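Local coordinates for protein phosphosugar isomerase (PDB 5VHU) that probably interconverts arabinose 5-phosphate and its ketose isomer as a homotetrameric sugar-phosphate isomerase of the SIS family, at residues A[94-99]-A[108-113]. Residues are numbered along the deposited sequence; the frame is centred on the assembly and turned at random.
Sequences VILISN and ATLPSL
L96 and L113 meet tip to tip between strand 93-97, the middle strand of the parallel sheet, and helix 110-116, CD2 of L96 standing 4.0 Å from CD1 of L113. The same methyl makes three of the four close approaches: it lies 3.5 Å from OG1 of T109, whose side chain runs past it in the opposite direction, and more loosely touches CD2 of L110 at 4.5 Å. With chi1 at 69°, OG1 lies between the backbone N and the carbonyl carbon of T109, from where it hydrogen-bonds to the carbonyl oxygen of I106. Two residues earlier on the strand, V94 reaches for the other branch of L113, with CG2 of V94 4.2 Å from CD2 of L113. L113 thus spans two residues of one sheet face, while I95 and I97 serve the other. L131 of helix 130-134 also packs against L96 and L110. On the side away from the strand P111 is exposed, as is A108, whereas S112 is buried, its OG hydrogen-bonded to the carbonyl oxygen of L185 of a second subunit. With no hydrogen bond joining them, the two segments of this alpha/beta SIS fold are held together by dispersion and burial of apolar side chains, and the hydroxyls of T109 and S112 bond outside the pair.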
# COMPACT_ATOMS: atom_id res chain seq x y z
N VAL A 94 -9.00 -12.26 -13.84
CA VAL A 94 -8.77 -10.83 -13.53
C VAL A 94 -10.10 -10.11 -13.43
O VAL A 94 -10.93 -10.19 -14.33
CB VAL A 94 -7.84 -10.15 -14.59
CG1 VAL A 94 -7.63 -8.66 -14.28
CG2 VAL A 94 -6.50 -10.86 -14.70
N ILE A 95 -10.31 -9.39 -12.33
CA ILE A 95 -11.47 -8.51 -12.19
C ILE A 95 -10.94 -7.10 -12.19
O ILE A 95 -10.15 -6.72 -11.33
CB ILE A 95 -12.21 -8.76 -10.84
CG1 ILE A 95 -12.72 -10.23 -10.81
CG2 ILE A 95 -13.34 -7.70 -10.65
CD1 ILE A 95 -13.46 -10.62 -9.53
N LEU A 96 -11.37 -6.31 -13.16
CA LEU A 96 -10.97 -4.91 -13.32
C LEU A 96 -12.14 -4.02 -12.91
O LEU A 96 -13.29 -4.21 -13.41
CB LEU A 96 -10.62 -4.61 -14.79
CG LEU A 96 -9.44 -5.50 -15.25
CD1 LEU A 96 -9.94 -6.59 -16.22
CD2 LEU A 96 -8.36 -4.64 -15.90
N ILE A 97 -11.92 -3.14 -11.94
CA ILE A 97 -12.97 -2.31 -11.35
C ILE A 97 -12.81 -0.86 -11.83
O ILE A 97 -11.72 -0.25 -11.64
CB ILE A 97 -12.93 -2.38 -9.78
CG1 ILE A 97 -13.19 -3.84 -9.35
CG2 ILE A 97 -14.09 -1.50 -9.27
CD1 ILE A 97 -13.31 -4.06 -7.82
N SER A 98 -13.84 -0.30 -12.48
CA SER A 98 -13.85 1.12 -12.88
C SER A 98 -15.31 1.60 -12.94
O SER A 98 -16.03 1.09 -13.72
CB SER A 98 -13.18 1.30 -14.28
OG SER A 98 -13.45 2.59 -14.86
N ASN A 99 -15.70 2.62 -12.18
CA ASN A 99 -17.13 2.94 -12.18
C ASN A 99 -17.54 3.43 -13.58
O ASN A 99 -18.52 2.93 -14.14
CB ASN A 99 -17.43 4.01 -11.14
CG ASN A 99 -18.88 4.41 -11.13
OD1 ASN A 99 -19.20 5.58 -11.31
ND2 ASN A 99 -19.76 3.46 -10.94
N ALA A 108 -5.41 1.03 -20.15
CA ALA A 108 -3.99 0.84 -20.54
C ALA A 108 -3.46 -0.58 -20.23
O ALA A 108 -2.44 -1.03 -20.81
CB ALA A 108 -3.10 1.91 -19.86
N THR A 109 -4.14 -1.30 -19.35
CA THR A 109 -3.73 -2.67 -19.03
C THR A 109 -4.18 -3.64 -20.10
O THR A 109 -3.72 -4.79 -20.15
CB THR A 109 -4.26 -3.20 -17.66
OG1 THR A 109 -5.67 -3.38 -17.76
CG2 THR A 109 -3.91 -2.20 -16.55
N LEU A 110 -5.16 -3.24 -20.92
CA LEU A 110 -5.89 -4.24 -21.68
C LEU A 110 -5.09 -4.85 -22.89
O LEU A 110 -5.17 -6.06 -23.09
CB LEU A 110 -7.24 -3.65 -22.18
CG LEU A 110 -8.23 -3.34 -21.04
CD1 LEU A 110 -9.37 -2.62 -21.76
CD2 LEU A 110 -8.75 -4.59 -20.34
N PRO A 111 -4.30 -4.03 -23.62
CA PRO A 111 -3.59 -4.71 -24.72
C PRO A 111 -2.69 -5.87 -24.21
O PRO A 111 -2.66 -6.94 -24.83
CB PRO A 111 -2.74 -3.58 -25.32
CG PRO A 111 -3.65 -2.34 -25.11
CD PRO A 111 -4.11 -2.57 -23.69
N SER A 112 -1.90 -5.66 -23.11
CA SER A 112 -1.14 -6.76 -22.53
C SER A 112 -1.99 -7.91 -22.02
O SER A 112 -1.69 -9.06 -22.29
CB SER A 112 -0.17 -6.26 -21.41
OG SER A 112 0.74 -5.28 -21.94
N LEU A 113 -3.07 -7.61 -21.29
CA LEU A 113 -3.89 -8.70 -20.75
C LEU A 113 -4.54 -9.55 -21.89
O LEU A 113 -4.69 -10.76 -21.74
CB LEU A 113 -4.99 -8.12 -19.84
CG LEU A 113 -4.49 -7.73 -18.44
CD1 LEU A 113 -5.58 -6.89 -17.73
CD2 LEU A 113 -4.13 -9.02 -17.63